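Local structure of periplasmic binding protein/LacI transcriptional regulator (Alkaliphilus metalliredigens, 3CTP) at residues 117-128 with 136-146; 257-268 with 317-325. The protein probably acts as a LacI-family transcriptional repressor that binds DNA, and here holds a D-xylulofuranose molecule in its sugar-binding domain. All blocks are in the same frame, centred on the assembly; numbering follows the deposited sequence. Where two conformers were deposited one is given.

Contact 1 comes first along the chain. It closes a short loop of seven residues and pairs two adjacent parallel strands, 119-123 and 138-141, of the larger mixed sheet. Contact 2 opens only after contact 1 has closed, so the two run in series and neither nests nor crosses. It closes a longer loop of 48 residues, which includes strand 281-283 and helix 286-302, and joins the last strand of the four-stranded parallel sheet to the tail that follows strand 311-318. Strand 311-318 belongs to the same mixed sheet as the strands of contact 1. The contacts do not touch, yet both reach the bound sugar.

Contact 1: 117-128 with 136-146. With XLF (beta-D-xylulofuranose), chain C.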
loop_
_atom_site.group_PDB
_atom_site.type_symbol
_atom_site.label_atom_id
_atom_site.label_comp_id
_atom_site.label_asym_id
_atom_site.label_seq_id
_atom_site.Cartn_x
_atom_site.Cartn_y
_atom_site.Cartn_z
ATOM N N VAL A 117 2.681 -21.865 13.285
ATOM C CA VAL A 117 2.274 -21.802 11.869
ATOM C C VAL A 117 2.903 -22.949 11.097
ATOM O O VAL A 117 3.915 -23.524 11.522
ATOM C CB VAL A 117 2.620 -20.439 11.224
ATOM C CG1 VAL A 117 1.889 -19.330 11.974
ATOM C CG2 VAL A 117 4.138 -20.199 11.210
ATOM N N ALA A 118 2.335 -23.276 9.935
ATOM C CA ALA A 118 2.805 -24.415 9.184
ATOM C C ALA A 118 4.101 -24.111 8.456
ATOM O O ALA A 118 4.885 -25.010 8.158
ATOM C CB ALA A 118 1.745 -24.842 8.157
ATOM N N GLY A 119 4.297 -22.840 8.125
ATOM C CA GLY A 119 5.480 -22.443 7.361
ATOM C C GLY A 119 5.612 -20.928 7.385
ATOM O O GLY A 119 4.680 -20.238 7.759
ATOM N N ILE A 120 6.792 -20.441 7.012
ATOM C CA ILE A 120 7.083 -19.011 7.020
ATOM C C ILE A 120 7.715 -18.620 5.688
ATOM O O ILE A 120 8.570 -19.356 5.155
ATOM C CB ILE A 120 8.079 -18.688 8.150
ATOM C CG1 ILE A 120 7.399 -18.954 9.506
ATOM C CG2 ILE A 120 8.599 -17.237 8.047
ATOM C CD1 ILE A 120 8.368 -18.755 10.727
ATOM N N ILE A 121 7.280 -17.486 5.148
ATOM C CA ILE A 121 7.891 -16.883 3.956
ATOM C C ILE A 121 8.607 -15.641 4.455
ATOM O O ILE A 121 7.969 -14.714 4.926
ATOM C CB ILE A 121 6.816 -16.481 2.905
ATOM C CG1 ILE A 121 6.048 -17.723 2.454
ATOM C CG2 ILE A 121 7.489 -15.758 1.702
ATOM C CD1 ILE A 121 4.660 -17.382 1.785
ATOM N N ALA A 122 9.931 -15.601 4.273
ATOM C CA ALA A 122 10.795 -14.557 4.832
ATOM C C ALA A 122 11.315 -13.606 3.750
ATOM O O ALA A 122 12.230 -13.948 2.982
ATOM C CB ALA A 122 11.971 -15.228 5.561
ATOM N N SER A 123 10.747 -12.402 3.695
ATOM C CA SER A 123 11.069 -11.466 2.615
ATOM C C SER A 123 12.204 -10.524 3.003
ATOM O O SER A 123 12.199 -9.927 4.101
ATOM C CB SER A 123 9.825 -10.653 2.152
ATOM O OG SER A 123 8.785 -11.524 1.763
ATOM N N ARG A 124 13.175 -10.380 2.102
ATOM C CA ARG A 124 14.216 -9.392 2.302
ATOM C C ARG A 124 14.818 -9.519 3.715
ATOM O O ARG A 124 15.077 -8.520 4.423
ATOM C CB ARG A 124 13.677 -7.978 2.005
ATOM C CG ARG A 124 14.733 -7.050 1.464
ATOM C CD ARG A 124 14.113 -6.005 0.539
ATOM N NE ARG A 124 13.314 -5.020 1.287
ATOM C CZ ARG A 124 12.574 -4.089 0.682
ATOM N NH1 ARG A 124 11.896 -3.198 1.401
ATOM N NH2 ARG A 124 12.544 -4.038 -0.659
ATOM N N SER A 125 15.069 -10.758 4.110
ATOM C CA SER A 125 15.536 -11.039 5.469
ATOM C C SER A 125 16.895 -10.417 5.781
ATOM O O SER A 125 17.797 -10.404 4.933
ATOM C CB SER A 125 15.653 -12.564 5.673
ATOM O OG SER A 125 16.157 -12.853 6.987
ATOM N N GLN A 126 17.052 -9.962 7.028
ATOM C CA GLN A 126 18.365 -9.543 7.537
ATOM C C GLN A 126 18.950 -10.476 8.598
ATOM O O GLN A 126 20.026 -10.213 9.155
ATOM C CB GLN A 126 18.309 -8.119 8.064
ATOM C CG GLN A 126 17.973 -7.135 6.950
ATOM C CD GLN A 126 18.034 -5.708 7.416
ATOM O OE1 GLN A 126 18.789 -5.370 8.342
ATOM N NE2 GLN A 126 17.247 -4.851 6.783
ATOM N N CYS A 127 18.267 -11.569 8.872
ATOM C CA CYS A 127 18.834 -12.574 9.780
ATOM C C CYS A 127 19.570 -13.690 9.068
ATOM O O CYS A 127 19.608 -13.776 7.836
ATOM C CB CYS A 127 17.743 -13.198 10.621
ATOM S SG CYS A 127 16.749 -11.959 11.438
ATOM N N GLU A 128 20.146 -14.561 9.884
ATOM C CA GLU A 128 20.855 -15.717 9.415
ATOM C C GLU A 128 20.729 -16.703 10.563
ATOM O O GLU A 128 19.886 -17.589 10.539
ATOM C CB GLU A 128 22.316 -15.336 9.173
ATOM C CG GLU A 128 23.228 -16.487 8.798
ATOM C CD GLU A 128 24.517 -16.007 8.157
ATOM O OE1 GLU A 128 24.551 -14.845 7.695
ATOM O OE2 GLU A 128 25.494 -16.791 8.112
ATOM N N ILE A 136 10.605 -25.041 11.663
ATOM C CA ILE A 136 9.407 -24.760 10.894
ATOM C C ILE A 136 9.900 -24.502 9.483
ATOM O O ILE A 136 10.948 -23.877 9.311
ATOM C CB ILE A 136 8.696 -23.498 11.416
ATOM C CG1 ILE A 136 8.058 -23.761 12.785
ATOM C CG2 ILE A 136 7.613 -23.052 10.456
ATOM C CD1 ILE A 136 7.279 -22.565 13.328
ATOM N N PRO A 137 9.177 -24.993 8.472
ATOM C CA PRO A 137 9.597 -24.763 7.083
ATOM C C PRO A 137 9.660 -23.279 6.743
ATOM O O PRO A 137 8.751 -22.518 7.114
ATOM C CB PRO A 137 8.477 -25.422 6.262
ATOM C CG PRO A 137 7.989 -26.559 7.198
ATOM C CD PRO A 137 8.069 -25.968 8.582
ATOM N N VAL A 138 10.708 -22.888 6.024
ATOM C CA VAL A 138 10.902 -21.494 5.622
ATOM C C VAL A 138 11.347 -21.468 4.165
ATOM O O VAL A 138 12.169 -22.306 3.749
ATOM C CB VAL A 138 12.056 -20.809 6.437
ATOM C CG1 VAL A 138 12.349 -19.402 5.886
ATOM C CG2 VAL A 138 11.711 -20.739 7.914
ATOM N N VAL A 139 10.802 -20.534 3.383
ATOM C CA VAL A 139 11.395 -20.149 2.101
ATOM C C VAL A 139 11.635 -18.639 2.129
ATOM O O VAL A 139 10.981 -17.922 2.900
ATOM C CB VAL A 139 10.553 -20.515 0.881
ATOM C CG1 VAL A 139 10.373 -22.034 0.824
ATOM C CG2 VAL A 139 9.173 -19.814 0.897
ATOM N N ALA A 140 12.596 -18.166 1.334
ATOM C CA ALA A 140 13.003 -16.746 1.413
ATOM C C ALA A 140 12.724 -16.061 0.102
ATOM O O ALA A 140 12.912 -16.658 -0.956
ATOM C CB ALA A 140 14.499 -16.644 1.692
ATOM N N PHE A 141 12.251 -14.816 0.170
ATOM C CA PHE A 141 12.190 -13.947 -1.026
ATOM C C PHE A 141 13.391 -12.970 -1.055
ATOM O O PHE A 141 13.605 -12.224 -0.082
ATOM C CB PHE A 141 10.833 -13.198 -1.073
ATOM C CG PHE A 141 10.712 -12.209 -2.221
ATOM C CD1 PHE A 141 10.706 -12.647 -3.540
ATOM C CD2 PHE A 141 10.600 -10.846 -1.969
ATOM C CE1 PHE A 141 10.584 -11.714 -4.597
ATOM C CE2 PHE A 141 10.485 -9.916 -3.019
ATOM C CZ PHE A 141 10.479 -10.357 -4.315
ATOM N N GLU A 142 14.189 -13.038 -2.132
ATOM C CA GLU A 142 15.357 -12.164 -2.388
ATOM C C GLU A 142 16.620 -12.420 -1.608
ATOM O O GLU A 142 17.669 -12.720 -2.200
ATOM C CB GLU A 142 14.996 -10.683 -2.288
ATOM C CG GLU A 142 14.070 -10.310 -3.446
ATOM C CD GLU A 142 13.769 -8.818 -3.535
ATOM O OE1 GLU A 142 13.202 -8.404 -4.580
ATOM O OE2 GLU A 142 14.092 -8.074 -2.578
ATOM N N ASN A 143 16.575 -12.199 -0.293
ATOM C CA ASN A 143 17.814 -12.278 0.458
ATOM C C ASN A 143 18.043 -13.703 0.922
ATOM O O ASN A 143 17.126 -14.358 1.436
ATOM C CB ASN A 143 17.753 -11.370 1.693
ATOM C CG ASN A 143 17.969 -9.909 1.371
ATOM O OD1 ASN A 143 18.121 -9.513 0.217
ATOM N ND2 ASN A 143 17.986 -9.082 2.422
ATOM N N HIS A 144 19.277 -14.157 0.760
ATOM C CA HIS A 144 19.666 -15.499 1.188
ATOM C C HIS A 144 19.791 -15.529 2.697
ATOM O O HIS A 144 20.386 -14.637 3.292
ATOM C CB HIS A 144 21.007 -15.856 0.543
ATOM C CG HIS A 144 20.898 -16.090 -0.930
ATOM N ND1 HIS A 144 20.904 -15.065 -1.852
ATOM C CD2 HIS A 144 20.730 -17.234 -1.640
ATOM C CE1 HIS A 144 20.741 -15.563 -3.068
ATOM N NE2 HIS A 144 20.634 -16.876 -2.967
ATOM N N ILE A 145 19.299 -16.592 3.322
ATOM C CA ILE A 145 19.312 -16.661 4.770
ATOM C C ILE A 145 20.339 -17.672 5.247
ATOM O O ILE A 145 21.352 -17.304 5.875
ATOM C CB ILE A 145 17.900 -16.991 5.278
ATOM C CG1 ILE A 145 16.970 -15.891 4.816
ATOM C CG2 ILE A 145 17.880 -17.011 6.820
ATOM C CD1 ILE A 145 15.533 -16.061 5.325
ATOM N N LEU A 146 20.094 -18.928 4.918
ATOM C CA LEU A 146 21.047 -19.991 5.227
ATOM C C LEU A 146 21.098 -20.900 4.021
ATOM O O LEU A 146 20.168 -20.903 3.206
ATOM C CB LEU A 146 20.572 -20.792 6.417
ATOM C CG LEU A 146 20.521 -20.089 7.777
ATOM C CD1 LEU A 146 19.767 -20.952 8.774
ATOM C CD2 LEU A 146 21.929 -19.760 8.308
HETATM O O4 XLF C . 14.124 -5.374 -2.680
HETATM C C4 XLF C . 13.618 -4.848 -3.909
HETATM C C5 XLF C . 13.548 -3.335 -3.765
HETATM O O5 XLF C . 12.157 -3.011 -3.665
HETATM C C3 XLF C . 12.175 -5.276 -4.127
HETATM O O3 XLF C . 12.062 -6.251 -5.172
HETATM C C2 XLF C . 11.530 -3.972 -4.510
HETATM O O2 XLF C . 11.810 -3.645 -5.886
HETATM C C1 XLF C . 10.038 -3.955 -4.246
HETATM O O1 XLF C . 9.525 -2.643 -4.520
HETATM O O HOH W 1 14.908 -13.134 2.490
#
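Arg124 and Glu142 lie alongside each other and reach the same sugar. Arg124 NH2 gives a hydrogen bond to O4 of xylulofuranose at 2.9 Å, with O4 at the edge of the guanidinium and in its plane. Glu142 takes two sugar hydroxyls, O3 on OE1 at 2.5 Å and O4 on OE2 at 2.7 Å. O4 is therefore held by both residues. Arg124 NH1 makes salt bridges to Asp213 and Asp100, which hold the guanidinium in place. With an alanine in place of Arg124, sugar O4 would probably lose its N-H donor, and Asp213 and Asp100 the cation they share. Glu142 CG sits 3.6 Å above the centre of the Phe141 ring.

Asn143 ND2 bonds Ser125 O at 2.8 Å. The oxygen lies in the amide plane, but the donor stands above the carbonyl plane. Backbone bonds from Ile120 N to Pro137 O through to Arg124 N to Phe141 O form a parallel ladder. Phe141 O accepts a second N-H, from Asn143. A water links Ala122 O, Ser125 N and Asn143 O. Ser125 OG accepts from Cys127 N in an ST turn and also pairs with Glu105.

The apolar packing lies farther from the sugar. Ile145 CG1 is anti to its carbonyl carbon (chi1 -60°), and CD1 beyond it lies 3.7 Å from Ala122 CB and 3.5 Å from Ser125 CB. On the other face of the sheet, Ile121 CG1 and Val139 CG2 run side by side, 4.1 Å apart.

The two strands are neighbours in the mixed sheet. Strand 62-67 pairs with the other edge of 119-123. Helix 102-114 packs against Ile120, and helix 286-302 against Ile121 and Pro137.

Contact 2: 257-268 with 317-325; sequences IPQEVQIIGFDN and LIERETTIS. With NA (sodium ion), chain D; XLF (beta-D-xylulofuranose), chain C.
Thr322 grips Ile263 by two hydrogen bonds. Its hydroxyl OG1 donates to Ile263 O at 2.7 Å, and its carbonyl O accepts from Ile263 N at 2.9 Å. OG1 sits between the backbone N and the carbonyl carbon (chi1 57°), which turns it to the strand; it also accepts from Thr280 N. Gln262 OE1 takes the backbone N-H of Ile324 at 2.9 Å, from above the amide carbonyl plane. Gln262 NE2 has a hydrogen-bond partner elsewhere in the fold.

Arg320 NH2 donates to Asn268 OD1 at 2.7 Å, with the amide and guanidinium planes 51° apart. Asn268 ND2 goes to Asn283, and Arg320 NH1 to Leu279 O. One guanidinium face lies against Ile318 CG2. Cis-Pro258 packs its CB on Ile324 CG2, while Ile257 CG2 lies beside Thr322.

Asp267 uses both carboxylate oxygens on the sugar, OD1 for O2 and OD2 for O1, each at 2.6 Å. OD1 also accepts from Gln284 NE2. The backbone oxygen of Glu260 binds the sodium ion, together with Val230 O, Tyr232 O and two waters.

Strand 262-264 is an edge strand of a four-stranded parallel sheet. Its loop carries Asp267 into the sugar site between two domains, as in periplasmic binding proteins.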
loop_
_atom_site.group_PDB
_atom_site.type_symbol
_atom_site.label_atom_id
_atom_site.label_comp_id
_atom_site.label_asym_id
_atom_site.label_seq_id
_atom_site.Cartn_x
_atom_site.Cartn_y
_atom_site.Cartn_z
ATOM N N ILE A 257 8.927 15.581 -17.901
ATOM C CA ILE A 257 9.324 14.194 -18.146
ATOM C C ILE A 257 8.400 13.684 -19.247
ATOM O O ILE A 257 7.185 13.809 -19.131
ATOM C CB ILE A 257 9.115 13.371 -16.863
ATOM C CG1 ILE A 257 10.000 13.914 -15.734
ATOM C CG2 ILE A 257 9.420 11.894 -17.090
ATOM C CD1 ILE A 257 9.561 13.442 -14.337
ATOM N N PRO A 258 8.962 13.094 -20.310
ATOM C CA PRO A 258 10.363 12.725 -20.517
ATOM C C PRO A 258 11.176 13.742 -21.319
ATOM O O PRO A 258 12.318 13.451 -21.682
ATOM C CB PRO A 258 10.239 11.469 -21.381
ATOM C CG PRO A 258 9.043 11.744 -22.238
ATOM C CD PRO A 258 8.097 12.554 -21.379
ATOM N N GLN A 259 10.587 14.903 -21.606
ATOM C CA GLN A 259 11.250 15.895 -22.472
ATOM C C GLN A 259 12.608 16.345 -21.943
ATOM O O GLN A 259 13.553 16.546 -22.715
ATOM C CB GLN A 259 10.359 17.126 -22.655
ATOM C CG GLN A 259 9.095 16.865 -23.446
ATOM C CD GLN A 259 7.906 16.543 -22.567
ATOM O OE1 GLN A 259 8.049 15.963 -21.492
ATOM N NE2 GLN A 259 6.711 16.935 -23.022
ATOM N N GLU A 260 12.708 16.512 -20.630
ATOM C CA GLU A 260 13.936 17.015 -20.048
ATOM C C GLU A 260 14.752 15.911 -19.387
ATOM O O GLU A 260 15.981 15.994 -19.302
ATOM C CB GLU A 260 13.603 18.080 -19.016
ATOM C CG GLU A 260 13.058 19.343 -19.670
ATOM C CD GLU A 260 12.935 20.481 -18.702
ATOM O OE1 GLU A 260 12.025 20.456 -17.857
ATOM O OE2 GLU A 260 13.744 21.432 -18.814
ATOM N N VAL A 261 14.072 14.889 -18.881
ATOM C CA VAL A 261 14.798 13.778 -18.297
ATOM C C VAL A 261 13.907 12.558 -18.404
ATOM O O VAL A 261 12.676 12.675 -18.265
ATOM C CB VAL A 261 15.179 14.065 -16.851
ATOM C CG1 VAL A 261 13.944 14.273 -16.049
ATOM C CG2 VAL A 261 16.018 12.895 -16.271
ATOM N N GLN A 262 14.512 11.412 -18.705
ATOM C CA GLN A 262 13.763 10.152 -18.838
ATOM C C GLN A 262 13.945 9.347 -17.566
ATOM O O GLN A 262 14.995 9.453 -16.936
ATOM C CB GLN A 262 14.263 9.349 -20.021
ATOM C CG GLN A 262 14.137 10.119 -21.368
ATOM C CD GLN A 262 14.486 9.240 -22.537
ATOM O OE1 GLN A 262 13.903 8.176 -22.715
ATOM N NE2 GLN A 262 15.493 9.654 -23.321
ATOM N N ILE A 263 12.931 8.553 -17.203
ATOM C CA ILE A 263 12.945 7.810 -15.923
ATOM C C ILE A 263 12.548 6.370 -16.204
ATOM O O ILE A 263 11.577 6.111 -16.935
ATOM C CB ILE A 263 11.891 8.371 -14.929
ATOM C CG1 ILE A 263 11.947 9.906 -14.857
ATOM C CG2 ILE A 263 12.041 7.704 -13.552
ATOM C CD1 ILE A 263 13.162 10.452 -14.201
ATOM N N ILE A 264 13.291 5.425 -15.614
ATOM C CA ILE A 264 12.839 4.033 -15.589
ATOM C C ILE A 264 12.903 3.543 -14.143
ATOM O O ILE A 264 13.866 3.847 -13.431
ATOM C CB ILE A 264 13.682 3.153 -16.530
ATOM C CG1 ILE A 264 13.235 1.680 -16.466
ATOM C CG2 ILE A 264 15.168 3.298 -16.223
ATOM C CD1 ILE A 264 13.786 0.865 -17.627
ATOM N N GLY A 265 11.867 2.823 -13.701
ATOM C CA GLY A 265 11.843 2.237 -12.343
ATOM C C GLY A 265 12.072 0.732 -12.363
ATOM O O GLY A 265 12.733 0.195 -13.269
ATOM N N PHE A 266 11.521 0.040 -11.353
ATOM C CA PHE A 266 11.589 -1.410 -11.323
ATOM C C PHE A 266 10.438 -1.914 -10.481
ATOM O O PHE A 266 10.192 -1.368 -9.407
ATOM C CB PHE A 266 12.904 -1.864 -10.655
ATOM C CG PHE A 266 13.400 -3.232 -11.097
ATOM C CD1 PHE A 266 14.494 -3.334 -11.954
ATOM C CD2 PHE A 266 12.840 -4.393 -10.592
ATOM C CE1 PHE A 266 14.987 -4.582 -12.339
ATOM C CE2 PHE A 266 13.319 -5.641 -10.976
ATOM C CZ PHE A 266 14.400 -5.733 -11.864
ATOM N N ASP A 267 9.764 -2.951 -10.980
ATOM C CA ASP A 267 8.734 -3.744 -10.291
ATOM C C ASP A 267 7.520 -4.005 -11.195
ATOM O O ASP A 267 6.944 -5.085 -11.166
ATOM C CB ASP A 267 8.119 -3.067 -9.067
ATOM C CG ASP A 267 9.029 -3.059 -7.851
ATOM O OD1 ASP A 267 9.995 -3.867 -7.777
ATOM O OD2 ASP A 267 8.713 -2.260 -6.929
ATOM N N ASN A 268 7.087 -2.968 -11.907
ATOM C CA ASN A 268 5.719 -2.936 -12.450
ATOM C C ASN A 268 4.700 -3.122 -11.331
ATOM O O ASN A 268 3.799 -3.963 -11.425
ATOM C CB ASN A 268 5.499 -3.993 -13.536
ATOM C CG ASN A 268 4.228 -3.718 -14.336
ATOM O OD1 ASN A 268 3.694 -2.606 -14.299
ATOM N ND2 ASN A 268 3.724 -4.740 -15.046
ATOM N N LEU A 317 11.058 -5.677 -19.891
ATOM C CA LEU A 317 10.865 -4.233 -19.959
ATOM C C LEU A 317 9.414 -3.892 -20.277
ATOM O O LEU A 317 8.812 -4.499 -21.186
ATOM C CB LEU A 317 11.762 -3.689 -21.071
ATOM C CG LEU A 317 11.546 -2.228 -21.425
ATOM C CD1 LEU A 317 12.103 -1.398 -20.283
ATOM C CD2 LEU A 317 12.300 -1.932 -22.717
ATOM N N ILE A 318 8.851 -2.936 -19.531
ATOM C CA ILE A 318 7.504 -2.422 -19.815
ATOM C C ILE A 318 7.669 -0.953 -20.207
ATOM O O ILE A 318 7.984 -0.104 -19.360
ATOM C CB ILE A 318 6.587 -2.501 -18.575
ATOM C CG1 ILE A 318 6.561 -3.918 -18.000
ATOM C CG2 ILE A 318 5.169 -1.964 -18.908
ATOM C CD1 ILE A 318 5.980 -4.950 -18.915
ATOM N N GLU A 319 7.528 -0.643 -21.494
ATOM C CA GLU A 319 7.767 0.727 -21.955
ATOM C C GLU A 319 6.500 1.543 -21.797
ATOM O O GLU A 319 5.456 1.146 -22.302
ATOM C CB GLU A 319 8.167 0.735 -23.448
ATOM C CG GLU A 319 9.560 0.247 -23.737
ATOM C CD GLU A 319 9.965 0.543 -25.187
ATOM O OE1 GLU A 319 10.063 1.743 -25.568
ATOM O OE2 GLU A 319 10.180 -0.433 -25.933
ATOM N N ARG A 320 6.593 2.669 -21.087
ATOM C CA ARG A 320 5.469 3.568 -20.928
ATOM C C ARG A 320 5.890 4.989 -21.300
ATOM O O ARG A 320 6.602 5.169 -22.290
ATOM C CB ARG A 320 4.905 3.492 -19.520
ATOM C CG ARG A 320 4.452 2.087 -19.132
ATOM C CD ARG A 320 3.555 2.163 -17.921
ATOM N NE ARG A 320 2.988 0.872 -17.539
ATOM C CZ ARG A 320 3.287 0.240 -16.405
ATOM N NH1 ARG A 320 4.191 0.748 -15.554
ATOM N NH2 ARG A 320 2.677 -0.899 -16.121
ATOM N N GLU A 321 5.424 5.990 -20.559
ATOM C CA GLU A 321 5.528 7.372 -21.042
ATOM C C GLU A 321 6.719 8.159 -20.506
ATOM O O GLU A 321 6.998 9.265 -20.990
ATOM C CB GLU A 321 4.230 8.144 -20.734
ATOM C CG GLU A 321 2.983 7.658 -21.485
ATOM C CD GLU A 321 1.682 8.242 -20.914
ATOM O OE1 GLU A 321 1.632 8.583 -19.709
ATOM O OE2 GLU A 321 0.696 8.357 -21.672
ATOM N N THR A 322 7.438 7.611 -19.515
ATOM C CA THR A 322 8.588 8.345 -18.977
ATOM C C THR A 322 9.907 8.111 -19.728
ATOM O O THR A 322 10.957 8.643 -19.336
ATOM C CB THR A 322 8.805 8.026 -17.490
ATOM O OG1 THR A 322 8.979 6.623 -17.365
ATOM C CG2 THR A 322 7.570 8.439 -16.676
ATOM N N THR A 323 9.865 7.302 -20.789
ATOM C CA THR A 323 10.993 7.241 -21.727
ATOM C C THR A 323 10.423 7.501 -23.110
ATOM O O THR A 323 9.230 7.283 -23.348
ATOM C CB THR A 323 11.721 5.883 -21.690
ATOM O OG1 THR A 323 10.770 4.820 -21.877
ATOM C CG2 THR A 323 12.387 5.707 -20.345
ATOM N N ILE A 324 11.272 7.998 -24.004
ATOM C CA ILE A 324 10.801 8.462 -25.311
ATOM C C ILE A 324 10.659 7.309 -26.287
ATOM O O ILE A 324 11.371 6.318 -26.186
ATOM C CB ILE A 324 11.786 9.465 -25.885
ATOM C CG1 ILE A 324 13.170 8.820 -25.980
ATOM C CG2 ILE A 324 11.807 10.743 -25.025
ATOM C CD1 ILE A 324 14.288 9.765 -26.466
ATOM N N SER A 325 9.738 7.452 -27.240
ATOM C CA SER A 325 9.523 6.443 -28.270
ATOM C C SER A 325 9.113 7.111 -29.575
ATOM O O SER A 325 8.648 8.250 -29.560
ATOM C CB SER A 325 8.444 5.456 -27.832
ATOM O OG SER A 325 8.918 4.606 -26.799
HETATM NA NA NA D . 18.078 16.545 -18.714
HETATM O O4 XLF C . 14.124 -5.374 -2.680
HETATM C C4 XLF C . 13.618 -4.848 -3.909
HETATM C C5 XLF C . 13.548 -3.335 -3.765
HETATM O O5 XLF C . 12.157 -3.011 -3.665
HETATM C C3 XLF C . 12.175 -5.276 -4.127
HETATM O O3 XLF C . 12.062 -6.251 -5.172
HETATM C C2 XLF C . 11.530 -3.972 -4.510
HETATM O O2 XLF C . 11.810 -3.645 -5.886
HETATM C C1 XLF C . 10.038 -3.955 -4.246
HETATM O O1 XLF C . 9.525 -2.643 -4.520
HETATM O O HOH W 2 18.296 18.630 -19.504
HETATM O O HOH W 3 19.105 16.046 -20.651
#